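Local coordinates for protein glycerol Dehydrogenase (Unidentified, PDB 5XN8) that probably catalyses the NAD-dependent oxidation of glycerol to dihydroxyacetone, as a metal-dependent member of the iron-containing alcohol dehydrogenase family, at residues Phe32-Asp37 / Val89-Gly94; Asn65-His70 / Val129-Ala134; Arg74-Ile79 / Lys101-Tyr106; Thr124-Val129 / Gly244-Gly249. All blocks are in the same frame, centred on the assembly; numbering follows the deposited sequence.

Interaction 1. Residues Phe32-Asp37 / Val89-Gly94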
loop_
_atom_site.group_PDB
_atom_site.type_symbol
_atom_site.label_atom_id
_atom_site.label_comp_id
_atom_site.label_asym_id
_atom_site.label_seq_id
_atom_site.Cartn_x
_atom_site.Cartn_y
_atom_site.Cartn_z
ATOM N N PHE A 32 -10.267 40.830 -41.350
ATOM C CA PHE A 32 -9.889 39.431 -41.534
ATOM C C PHE A 32 -10.350 38.834 -42.861
ATOM O O PHE A 32 -11.468 39.066 -43.310
ATOM C CB PHE A 32 -10.428 38.590 -40.370
ATOM C CG PHE A 32 -9.546 38.618 -39.157
ATOM C CD1 PHE A 32 -8.471 37.749 -39.050
ATOM C CD2 PHE A 32 -9.766 39.542 -38.141
ATOM C CE1 PHE A 32 -7.639 37.787 -37.934
ATOM C CE2 PHE A 32 -8.941 39.584 -37.029
ATOM C CZ PHE A 32 -7.873 38.707 -36.925
ATOM N N PHE A 33 -9.461 38.052 -43.463
ATOM C CA PHE A 33 -9.724 37.277 -44.660
ATOM C C PHE A 33 -10.099 35.856 -44.220
ATOM O O PHE A 33 -9.249 35.108 -43.748
ATOM C CB PHE A 33 -8.461 37.277 -45.518
ATOM C CG PHE A 33 -8.580 36.517 -46.802
ATOM C CD1 PHE A 33 -9.197 37.089 -47.903
ATOM C CD2 PHE A 33 -8.028 35.245 -46.928
ATOM C CE1 PHE A 33 -9.288 36.401 -49.102
ATOM C CE2 PHE A 33 -8.110 34.552 -48.123
ATOM C CZ PHE A 33 -8.743 35.132 -49.212
ATOM N N VAL A 34 -11.369 35.499 -44.364
ATOM C CA VAL A 34 -11.912 34.244 -43.846
ATOM C C VAL A 34 -12.020 33.200 -44.962
ATOM O O VAL A 34 -12.603 33.489 -45.994
ATOM C CB VAL A 34 -13.315 34.472 -43.230
ATOM C CG1 VAL A 34 -13.768 33.259 -42.424
ATOM C CG2 VAL A 34 -13.332 35.728 -42.375
ATOM N N ILE A 35 -11.469 32.002 -44.755
ATOM C CA ILE A 35 -11.579 30.911 -45.754
ATOM C C ILE A 35 -12.196 29.624 -45.206
ATOM O O ILE A 35 -11.973 29.248 -44.046
ATOM C CB ILE A 35 -10.229 30.587 -46.444
ATOM C CG1 ILE A 35 -9.226 29.937 -45.481
ATOM C CG2 ILE A 35 -9.631 31.854 -47.042
ATOM C CD1 ILE A 35 -7.952 29.479 -46.162
ATOM N N ALA A 36 -12.957 28.952 -46.070
ATOM C CA ALA A 36 -13.605 27.678 -45.772
ATOM C C ALA A 36 -14.128 27.033 -47.063
ATOM O O ALA A 36 -14.404 27.732 -48.043
ATOM C CB ALA A 36 -14.754 27.898 -44.801
ATOM N N ASP A 37 -14.260 25.706 -47.062
ATOM C CA ASP A 37 -14.953 25.006 -48.152
ATOM C C ASP A 37 -16.456 25.289 -48.056
ATOM O O ASP A 37 -16.926 25.828 -47.047
ATOM C CB ASP A 37 -14.620 23.498 -48.199
ATOM C CG ASP A 37 -15.115 22.713 -46.975
ATOM O OD1 ASP A 37 -16.118 23.097 -46.344
ATOM O OD2 ASP A 37 -14.521 21.659 -46.668
ATOM N N VAL A 89 -8.399 34.114 -41.204
ATOM C CA VAL A 89 -9.133 33.086 -40.465
ATOM C C VAL A 89 -9.321 31.867 -41.366
ATOM O O VAL A 89 -9.754 31.997 -42.502
ATOM C CB VAL A 89 -10.528 33.578 -39.999
ATOM C CG1 VAL A 89 -11.276 32.481 -39.244
ATOM C CG2 VAL A 89 -10.400 34.839 -39.150
ATOM N N GLY A 90 -8.975 30.690 -40.854
ATOM C CA GLY A 90 -9.304 29.415 -41.485
ATOM C C GLY A 90 -10.364 28.720 -40.642
ATOM O O GLY A 90 -10.237 28.664 -39.418
ATOM N N VAL A 91 -11.414 28.218 -41.293
ATOM C CA VAL A 91 -12.475 27.438 -40.640
ATOM C C VAL A 91 -12.574 26.096 -41.368
ATOM O O VAL A 91 -12.619 26.075 -42.594
ATOM C CB VAL A 91 -13.843 28.166 -40.711
ATOM C CG1 VAL A 91 -14.831 27.568 -39.724
ATOM C CG2 VAL A 91 -13.680 29.653 -40.436
ATOM N N GLY A 92 -12.584 24.983 -40.625
ATOM C CA GLY A 92 -12.791 23.656 -41.229
ATOM C C GLY A 92 -11.747 22.623 -40.844
ATOM O O GLY A 92 -11.262 22.623 -39.720
ATOM N N GLY A 93 -11.420 21.740 -41.783
ATOM C CA GLY A 93 -10.506 20.616 -41.546
ATOM C C GLY A 93 -9.057 21.003 -41.757
ATOM O O GLY A 93 -8.749 22.171 -42.012
ATOM N N GLY A 94 -8.173 20.007 -41.668
ATOM C CA GLY A 94 -6.721 20.197 -41.701
ATOM C C GLY A 94 -6.161 20.981 -42.877
ATOM O O GLY A 94 -5.342 21.885 -42.699
HETATM O O HOH W 1 -12.077 21.002 -44.314
HETATM O O HOH W 2 -13.338 24.169 -44.754
#
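The carbonyl O of Val-89 receives the shortest direct bond between the two segments, 2.8 Å from the N of Ile-35, with an angle of 162° at the hydrogen; the CA of Val-34 adds a C-H...O contact to the same oxygen. On either side of it, Val-89 N donates to Phe-33 O at 2.9 Å, from above the carbonyl plane, and Val-91 N donates to Ile-35 O at 3.0 Å. Three such bonds in register, with segment axes 20° apart, define parallel pairing. On one face Val-34 and Val-89 lie side by side, CG1 of Val-34 standing 4.1 Å from CB of Val-89. The CG2 branch of Val-89 turns instead to CD1 of Phe-32 at 3.5 Å, the two side chains crossing at about a right angle. Past the last direct bond the strands part, and a water spans the gap, accepting from Asp-37 N and donating to Val-91 O. Asp-37, which caps the following helix through OD1 to Val-40 N, and Gly-94 are probable NAD(+)-binding residues. Neighbouring parallel strands that each run at their C-terminal ends into a helix N-terminus, with a glycine-rich turn at 92-94, are typical of a Rossmann-like dinucleotide-binding domain.

Interaction 2. Residues Asn65-His70 / Val129-Ala134; sequences NGECSH and VIYTEA
A chi1 of -160° swings CG of Glu-67 away from the backbone N, and a bend at chi2 then folds the chain so that OE2 lies 3.2 Å from CB of Tyr-131. The carboxylate and phenol ring planes are 60° apart, and OE2 approaches the ring obliquely beside CG. This oxygen also forms a salt bridge with Lys-95, which in turn makes a cation-pi contact with the Tyr-131 ring; Lys-95 and Tyr-131 are both probable NAD(+) ligands, so Glu-67 is consistent with a second-shell role. Between the backbones, Tyr-131 N donates to Cys-68 O at 2.9 Å and 170°, almost straight, though tilted from the carbonyl plane. Cys-68 is the centre of an inverse gamma turn, and its SG reaches CD1 of Ile-130 at 3.7 Å. The other branch of Ile-130, CG2, meets CD2 of His-70 at 3.6 Å, the side chains crossing at about a right angle, while His-70 NE2 bonds to Glu-139. At the more exposed end, the bent chain of Glu-133 turns back until OE1 accepts from Ser-69 OG at 2.6 Å, on its syn side but out of the carboxylate plane. Ser-69 OG also bonds Glu-72 N, so one hydroxyl both caps helix 70-83 and holds the Glu-133 carboxylate. Segment 65-70 is the connection from strand 58-63 to helix 70-83, and it packs against the end of hairpin strand 127-131, which pairs with 137-142; helix 94-107 touches Cys-68 through Asp-98 and Thr-99.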
loop_
_atom_site.group_PDB
_atom_site.type_symbol
_atom_site.label_atom_id
_atom_site.label_comp_id
_atom_site.label_asym_id
_atom_site.label_seq_id
_atom_site.Cartn_x
_atom_site.Cartn_y
_atom_site.Cartn_z
ATOM N N ASN A 65 -10.821 25.641 -52.260
ATOM C CA ASN A 65 -11.043 24.554 -53.245
ATOM C C ASN A 65 -10.849 23.133 -52.713
ATOM O O ASN A 65 -11.166 22.170 -53.416
ATOM C CB ASN A 65 -10.159 24.748 -54.488
ATOM C CG ASN A 65 -10.633 25.884 -55.369
ATOM O OD1 ASN A 65 -11.827 26.025 -55.616
ATOM N ND2 ASN A 65 -9.699 26.679 -55.871
ATOM N N GLY A 66 -10.307 22.996 -51.505
ATOM C CA GLY A 66 -10.250 21.705 -50.819
ATOM C C GLY A 66 -8.876 21.075 -50.706
ATOM O O GLY A 66 -8.742 20.020 -50.087
ATOM N N GLU A 67 -7.857 21.714 -51.283
ATOM C CA GLU A 67 -6.491 21.194 -51.242
ATOM C C GLU A 67 -5.490 22.260 -50.810
ATOM O O GLU A 67 -5.531 23.380 -51.306
ATOM C CB GLU A 67 -6.108 20.649 -52.617
ATOM C CG GLU A 67 -4.948 19.667 -52.589
ATOM C CD GLU A 67 -5.315 18.349 -51.927
ATOM O OE1 GLU A 67 -6.258 17.682 -52.425
ATOM O OE2 GLU A 67 -4.663 17.982 -50.928
ATOM N N CYS A 68 -4.591 21.892 -49.896
ATOM C CA CYS A 68 -3.537 22.794 -49.406
ATOM C C CYS A 68 -2.321 22.715 -50.329
ATOM O O CYS A 68 -1.333 22.052 -50.024
ATOM C CB CYS A 68 -3.160 22.452 -47.961
ATOM S SG CYS A 68 -1.923 23.546 -47.202
ATOM N N SER A 69 -2.417 23.393 -51.470
ATOM C CA SER A 69 -1.368 23.398 -52.484
ATOM C C SER A 69 -0.778 24.780 -52.638
ATOM O O SER A 69 -1.411 25.767 -52.270
ATOM C CB SER A 69 -1.935 22.920 -53.822
ATOM O OG SER A 69 -3.065 23.675 -54.196
ATOM N N HIS A 70 0.438 24.848 -53.170
ATOM C CA HIS A 70 1.091 26.127 -53.468
ATOM C C HIS A 70 0.253 26.986 -54.413
ATOM O O HIS A 70 0.156 28.195 -54.222
ATOM C CB HIS A 70 2.488 25.907 -54.075
ATOM C CG HIS A 70 3.537 25.555 -53.067
ATOM N ND1 HIS A 70 4.053 26.476 -52.184
ATOM C CD2 HIS A 70 4.177 24.389 -52.807
ATOM C CE1 HIS A 70 4.966 25.895 -51.424
ATOM N NE2 HIS A 70 5.049 24.623 -51.772
ATOM N N VAL A 129 0.986 20.905 -44.024
ATOM C CA VAL A 129 1.248 19.759 -44.889
ATOM C C VAL A 129 0.826 20.161 -46.290
ATOM O O VAL A 129 -0.366 20.334 -46.555
ATOM C CB VAL A 129 0.487 18.496 -44.435
ATOM C CG1 VAL A 129 0.986 17.281 -45.203
ATOM C CG2 VAL A 129 0.643 18.284 -42.930
ATOM N N ILE A 130 1.815 20.319 -47.175
ATOM C CA ILE A 130 1.593 20.804 -48.534
ATOM C C ILE A 130 1.399 19.620 -49.491
ATOM O O ILE A 130 2.160 18.652 -49.472
ATOM C CB ILE A 130 2.753 21.708 -49.023
ATOM C CG1 ILE A 130 2.899 22.955 -48.137
ATOM C CG2 ILE A 130 2.571 22.111 -50.491
ATOM C CD1 ILE A 130 1.672 23.836 -48.039
ATOM N N TYR A 131 0.373 19.740 -50.334
ATOM C CA TYR A 131 -0.029 18.724 -51.295
ATOM C C TYR A 131 0.019 19.317 -52.695
ATOM O O TYR A 131 0.016 20.536 -52.859
ATOM C CB TYR A 131 -1.458 18.288 -50.972
ATOM C CG TYR A 131 -1.569 17.470 -49.708
ATOM C CD1 TYR A 131 -1.415 16.091 -49.750
ATOM C CD2 TYR A 131 -1.830 18.069 -48.471
ATOM C CE1 TYR A 131 -1.513 15.319 -48.602
ATOM C CE2 TYR A 131 -1.920 17.309 -47.317
ATOM C CZ TYR A 131 -1.760 15.933 -47.389
ATOM O OH TYR A 131 -1.855 15.165 -46.256
ATOM N N THR A 132 0.081 18.454 -53.716
ATOM C CA THR A 132 -0.093 18.907 -55.096
ATOM C C THR A 132 -1.588 19.101 -55.334
ATOM O O THR A 132 -2.402 18.715 -54.490
ATOM C CB THR A 132 0.504 17.945 -56.130
ATOM O OG1 THR A 132 0.389 18.567 -57.415
ATOM C CG2 THR A 132 -0.232 16.701 -56.197
ATOM N N GLU A 133 -1.966 19.705 -56.457
ATOM C CA GLU A 133 -3.387 19.885 -56.785
ATOM C C GLU A 133 -4.114 18.539 -56.927
ATOM O O GLU A 133 -5.273 18.419 -56.535
ATOM C CB GLU A 133 -3.559 20.726 -58.050
ATOM C CG GLU A 133 -4.881 21.476 -58.118
ATOM C CD GLU A 133 -4.873 22.769 -57.319
ATOM O OE1 GLU A 133 -4.547 22.737 -56.123
ATOM O OE2 GLU A 133 -5.208 23.816 -57.898
ATOM N N ALA A 134 -3.418 17.543 -57.479
ATOM C CA ALA A 134 -3.938 16.172 -57.586
ATOM C C ALA A 134 -4.145 15.435 -56.247
ATOM O O ALA A 134 -4.930 14.492 -56.184
ATOM C CB ALA A 134 -3.039 15.345 -58.500
#

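Interaction 3. Residues Arg74-Ile79 / Lys101-Tyr106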
loop_
_atom_site.group_PDB
_atom_site.type_symbol
_atom_site.label_atom_id
_atom_site.label_comp_id
_atom_site.label_asym_id
_atom_site.label_seq_id
_atom_site.Cartn_x
_atom_site.Cartn_y
_atom_site.Cartn_z
ATOM N N ARG A 74 -1.360 30.719 -53.455
ATOM C CA ARG A 74 -1.099 31.895 -54.295
ATOM C C ARG A 74 -2.374 32.500 -54.888
ATOM O O ARG A 74 -2.437 33.716 -55.068
ATOM C CB ARG A 74 -0.094 31.564 -55.418
ATOM C CG ARG A 74 1.383 31.454 -55.018
ATOM C CD ARG A 74 1.685 31.052 -53.599
ATOM N NE ARG A 74 3.135 31.072 -53.354
ATOM C CZ ARG A 74 3.807 30.248 -52.551
ATOM N NH1 ARG A 74 3.199 29.277 -51.867
ATOM N NH2 ARG A 74 5.129 30.393 -52.443
ATOM N N ARG A 75 -3.372 31.662 -55.181
ATOM C CA ARG A 75 -4.667 32.143 -55.679
ATOM C C ARG A 75 -5.397 32.970 -54.615
ATOM O O ARG A 75 -5.925 34.037 -54.914
ATOM C CB ARG A 75 -5.548 30.967 -56.138
ATOM C CG ARG A 75 -6.798 31.364 -56.928
ATOM C CD ARG A 75 -7.713 30.168 -57.186
ATOM N NE ARG A 75 -8.316 29.650 -55.951
ATOM C CZ ARG A 75 -9.356 30.184 -55.299
ATOM N NH1 ARG A 75 -9.977 31.276 -55.752
ATOM N NH2 ARG A 75 -9.799 29.605 -54.182
ATOM N N LEU A 76 -5.413 32.468 -53.381
ATOM C CA LEU A 76 -6.098 33.134 -52.260
ATOM C C LEU A 76 -5.350 34.375 -51.765
ATOM O O LEU A 76 -5.985 35.364 -51.383
ATOM C CB LEU A 76 -6.315 32.161 -51.098
ATOM C CG LEU A 76 -7.396 31.088 -51.278
ATOM C CD1 LEU A 76 -7.276 30.032 -50.195
ATOM C CD2 LEU A 76 -8.799 31.685 -51.322
ATOM N N ILE A 77 -4.018 34.315 -51.760
ATOM C CA ILE A 77 -3.191 35.492 -51.464
ATOM C C ILE A 77 -3.525 36.654 -52.394
ATOM O O ILE A 77 -3.709 37.779 -51.928
ATOM C CB ILE A 77 -1.674 35.156 -51.515
ATOM C CG1 ILE A 77 -1.288 34.361 -50.259
ATOM C CG2 ILE A 77 -0.819 36.422 -51.586
ATOM C CD1 ILE A 77 0.037 33.636 -50.354
ATOM N N ALA A 78 -3.610 36.374 -53.699
ATOM C CA ALA A 78 -3.953 37.387 -54.702
ATOM C C ALA A 78 -5.284 38.075 -54.406
ATOM O O ALA A 78 -5.394 39.286 -54.570
ATOM C CB ALA A 78 -3.976 36.773 -56.099
ATOM N N ILE A 79 -6.278 37.313 -53.955
ATOM C CA ILE A 79 -7.585 37.877 -53.575
ATOM C C ILE A 79 -7.470 38.647 -52.257
ATOM O O ILE A 79 -8.089 39.697 -52.096
ATOM C CB ILE A 79 -8.702 36.801 -53.447
ATOM C CG1 ILE A 79 -8.861 35.995 -54.743
ATOM C CG2 ILE A 79 -10.036 37.466 -53.115
ATOM C CD1 ILE A 79 -9.715 34.745 -54.606
ATOM N N LYS A 101 -2.530 29.158 -42.474
ATOM C CA LYS A 101 -1.210 29.376 -41.854
ATOM C C LYS A 101 -0.181 29.861 -42.858
ATOM O O LYS A 101 0.596 30.778 -42.566
ATOM C CB LYS A 101 -0.675 28.088 -41.201
ATOM C CG LYS A 101 -1.406 27.642 -39.944
ATOM C CD LYS A 101 -0.821 26.332 -39.435
ATOM C CE LYS A 101 -1.698 25.646 -38.393
ATOM N NZ LYS A 101 -1.366 24.199 -38.276
ATOM N N ALA A 102 -0.173 29.234 -44.026
ATOM C CA ALA A 102 0.738 29.604 -45.118
ATOM C C ALA A 102 0.497 31.031 -45.584
ATOM O O ALA A 102 1.448 31.799 -45.729
ATOM C CB ALA A 102 0.591 28.633 -46.293
ATOM N N ILE A 103 -0.775 31.378 -45.797
ATOM C CA ILE A 103 -1.164 32.739 -46.195
ATOM C C ILE A 103 -0.681 33.763 -45.163
ATOM O O ILE A 103 -0.136 34.805 -45.533
ATOM C CB ILE A 103 -2.696 32.867 -46.389
ATOM C CG1 ILE A 103 -3.167 32.036 -47.592
ATOM C CG2 ILE A 103 -3.118 34.320 -46.612
ATOM C CD1 ILE A 103 -4.625 31.634 -47.521
ATOM N N GLY A 104 -0.881 33.460 -43.880
ATOM C CA GLY A 104 -0.433 34.330 -42.789
ATOM C C GLY A 104 1.071 34.492 -42.743
ATOM O O GLY A 104 1.576 35.603 -42.531
ATOM N N TYR A 105 1.783 33.387 -42.961
ATOM C CA TYR A 105 3.241 33.400 -43.022
ATOM C C TYR A 105 3.770 34.271 -44.164
ATOM O O TYR A 105 4.531 35.213 -43.923
ATOM C CB TYR A 105 3.807 31.974 -43.155
ATOM C CG TYR A 105 5.286 31.983 -43.457
ATOM C CD1 TYR A 105 6.199 32.499 -42.536
ATOM C CD2 TYR A 105 5.774 31.532 -44.682
ATOM C CE1 TYR A 105 7.557 32.550 -42.823
ATOM C CE2 TYR A 105 7.127 31.582 -44.982
ATOM C CZ TYR A 105 8.012 32.086 -44.046
ATOM O OH TYR A 105 9.356 32.138 -44.333
ATOM N N TYR A 106 3.368 33.964 -45.395
ATOM C CA TYR A 106 3.885 34.685 -46.569
ATOM C C TYR A 106 3.492 36.171 -46.613
ATOM O O TYR A 106 4.236 36.984 -47.162
ATOM C CB TYR A 106 3.492 33.977 -47.874
ATOM C CG TYR A 106 4.186 32.640 -48.063
ATOM C CD1 TYR A 106 5.570 32.569 -48.226
ATOM C CD2 TYR A 106 3.462 31.444 -48.085
ATOM C CE1 TYR A 106 6.214 31.346 -48.388
ATOM C CE2 TYR A 106 4.094 30.222 -48.236
ATOM C CZ TYR A 106 5.470 30.170 -48.391
ATOM O OH TYR A 106 6.098 28.953 -48.562
#
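Segments 74-79 of helix 70-83 and 101-106 of helix 94-107 pass with their axes 10.1 Å apart at a signed crossing angle of -57°, and Ile-77 and Ile-103 have the nearest CA atoms, at 6.3 Å. Those two isoleucines lie alongside one another, running in opposite senses, CG1 of Ile-77 lying 4.0 Å from CG1 of Ile-103. The Ile-103 side chain also reaches its CD1 to CB of Leu-76, again at 4.0 Å, so one residue of 101-106 touches two successive residues of 74-79. Toward the more exposed side, Arg-74 takes over. Its CB points away from the other helix, but a bend at chi2 (27°) brings the guanidinium back over the Tyr-106 ring. CZ of Arg-74 stands 4.6 Å from the ring centroid and 20° off the normal, a cation-pi contact made with the two planes inclined at 46°. The opposite face of that ring receives CD2 of Tyr-105, so the phenol is held between its sequence neighbour and the arginine. On the sheet side, Leu-76 touches Glu-62 and Ile-35. Two helices joined through the intervening strand 87-92 and packed on one face of a parallel sheet are characteristic of the beta-alpha-beta crossovers of a Rossmann-like fold.

Interaction 4. Residues Thr124-Val129 / Gly244-Gly249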
loop_
_atom_site.group_PDB
_atom_site.type_symbol
_atom_site.label_atom_id
_atom_site.label_comp_id
_atom_site.label_asym_id
_atom_site.label_seq_id
_atom_site.Cartn_x
_atom_site.Cartn_y
_atom_site.Cartn_z
ATOM N N THR A 124 -2.624 23.555 -33.538
ATOM C CA THR A 124 -1.742 24.423 -32.741
ATOM C C THR A 124 -0.325 24.561 -33.311
ATOM O O THR A 124 0.393 25.504 -32.950
ATOM C CB THR A 124 -1.593 23.915 -31.277
ATOM O OG1 THR A 124 -0.926 22.648 -31.266
ATOM C CG2 THR A 124 -2.948 23.764 -30.600
ATOM N N SER A 125 0.090 23.628 -34.167
ATOM C CA SER A 125 1.469 23.592 -34.663
ATOM C C SER A 125 1.791 24.701 -35.662
ATOM O O SER A 125 0.900 25.247 -36.328
ATOM C CB SER A 125 1.781 22.232 -35.300
ATOM O OG SER A 125 1.010 22.012 -36.473
ATOM N N ALA A 126 3.082 25.008 -35.754
ATOM C CA ALA A 126 3.628 25.918 -36.758
ATOM C C ALA A 126 4.031 25.085 -37.970
ATOM O O ALA A 126 5.189 25.079 -38.384
ATOM C CB ALA A 126 4.829 26.669 -36.196
ATOM N N LEU A 127 3.050 24.397 -38.545
ATOM C CA LEU A 127 3.272 23.389 -39.562
ATOM C C LEU A 127 2.111 23.392 -40.550
ATOM O O LEU A 127 0.946 23.543 -40.163
ATOM C CB LEU A 127 3.391 22.013 -38.904
ATOM C CG LEU A 127 3.561 20.739 -39.765
ATOM C CD1 LEU A 127 4.275 19.611 -39.037
ATOM C CD2 LEU A 127 2.195 20.225 -40.248
ATOM N N SER A 128 2.454 23.224 -41.824
ATOM C CA SER A 128 1.479 22.984 -42.875
ATOM C C SER A 128 1.932 21.784 -43.695
ATOM O O SER A 128 3.120 21.653 -44.008
ATOM C CB SER A 128 1.334 24.213 -43.775
ATOM O OG SER A 128 0.634 25.254 -43.111
ATOM N N VAL A 129 0.986 20.905 -44.024
ATOM C CA VAL A 129 1.248 19.759 -44.889
ATOM C C VAL A 129 0.826 20.161 -46.290
ATOM O O VAL A 129 -0.366 20.334 -46.555
ATOM C CB VAL A 129 0.487 18.496 -44.435
ATOM C CG1 VAL A 129 0.986 17.281 -45.203
ATOM C CG2 VAL A 129 0.643 18.284 -42.930
ATOM N N GLY A 244 2.731 18.758 -26.997
ATOM C CA GLY A 244 3.459 17.506 -26.830
ATOM C C GLY A 244 4.326 17.073 -27.994
ATOM O O GLY A 244 5.485 16.752 -27.792
ATOM N N PHE A 245 3.797 17.074 -29.217
ATOM C CA PHE A 245 4.577 16.575 -30.365
ATOM C C PHE A 245 5.603 17.603 -30.863
ATOM O O PHE A 245 6.735 17.238 -31.208
ATOM C CB PHE A 245 3.659 16.035 -31.489
ATOM C CG PHE A 245 3.342 17.024 -32.591
ATOM C CD1 PHE A 245 4.231 17.229 -33.638
ATOM C CD2 PHE A 245 2.135 17.720 -32.598
ATOM C CE1 PHE A 245 3.939 18.128 -34.657
ATOM C CE2 PHE A 245 1.840 18.622 -33.608
ATOM C CZ PHE A 245 2.739 18.829 -34.643
ATOM N N GLU A 246 5.210 18.876 -30.889
ATOM C CA GLU A 246 6.040 19.928 -31.472
ATOM C C GLU A 246 7.212 20.327 -30.584
ATOM O O GLU A 246 8.307 20.590 -31.093
ATOM C CB GLU A 246 5.189 21.162 -31.792
ATOM C CG GLU A 246 5.926 22.234 -32.585
ATOM C CD GLU A 246 5.021 23.375 -32.992
ATOM O OE1 GLU A 246 4.408 24.008 -32.097
ATOM O OE2 GLU A 246 4.923 23.640 -34.214
ATOM N N SER A 247 6.973 20.397 -29.269
ATOM C CA SER A 247 7.971 20.851 -28.297
ATOM C C SER A 247 8.584 19.748 -27.420
ATOM O O SER A 247 9.540 20.015 -26.681
ATOM C CB SER A 247 7.363 21.940 -27.406
ATOM O OG SER A 247 7.028 23.086 -28.174
ATOM N N SER A 248 8.051 18.527 -27.478
ATOM C CA SER A 248 8.685 17.381 -26.807
ATOM C C SER A 248 9.296 16.425 -27.837
ATOM O O SER A 248 10.454 16.043 -27.697
ATOM C CB SER A 248 7.693 16.674 -25.875
ATOM O OG SER A 248 8.303 16.320 -24.643
ATOM N N GLY A 249 8.525 16.041 -28.859
ATOM C CA GLY A 249 9.056 15.316 -30.033
ATOM C C GLY A 249 8.196 14.172 -30.584
ATOM O O GLY A 249 7.408 13.562 -29.838
HETATM O O HOH W 3 1.606 23.065 -31.114
#
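Glu-246 reaches across from helix 228-247 to the backbone at Ala-126, whose N donates to OE2 at 2.8 Å with an angle of 168°. OE2 receives it on its syn lone pair. The rest of the tight part gathers round this bond: the CB of Ser-125 and the CB of Ala-126 each lie 3.6 Å from Glu-246 OE2. An extended chain, with CG anti to the backbone N (chi1 -172°), lets the carboxylate span the distance from the helix to the loop. Beside it, CZ of Phe-245 meets CB of Ser-125 at 3.6 Å, obliquely to the ring, and CB of its own successor, Glu-246, lies over the centre of one ring face. Ser-125 OG is turned to a different partner, the carbonyl O of Ala-122. The contact lies where the dinucleotide-binding region, which supplies the probable NAD(+) ligands Ser-125 and Leu-127, meets the helical part of the chain that carries the zinc ligands. Phe-245 is about 6 Å from the bound zinc ion, side chain to metal, and it also touches Asp-121, a probable glycerol ligand. Looser ground lies toward Thr-124, where direct contact gives way to water: the nearest approach, Thr-124 O to Glu-246 OE1, is 4.4 Å, and one water fills the role of intermediary. That water donates to Glu-246 OE1 at 3.1 Å and lies 2.6 Å from Thr-124 OG1. Asn-146 ND2 bonds to both Thr-124 O and Glu-246 OE1, adding a second link across the less closely packed side.

Overall arrangement
Interactions 1, 2 and 3 cluster in the N-terminal part, with centres 12 to 14 Å apart, whereas interaction 4 lies 20 to 21 Å from each of them. Along the chain, interaction 1 crosses both 2 and 3, interaction 3 is nested inside the loop closed by 2, and interaction 4 comes after 1 and 3. Ile-35 of the sheet touches Leu-76 and Ile-103, joining interaction 1 to the helix pair of interaction 3. Strand 127-131 is shared by interactions 2 and 4, and Lys-101 of helix 94-107 probably hydrogen-bonds Leu-127 O through NZ. Strand 127-131, in contact with helix 94-107 of the dinucleotide-binding region, thus leads toward the zinc-bearing helical region, consistent with a site placed between them.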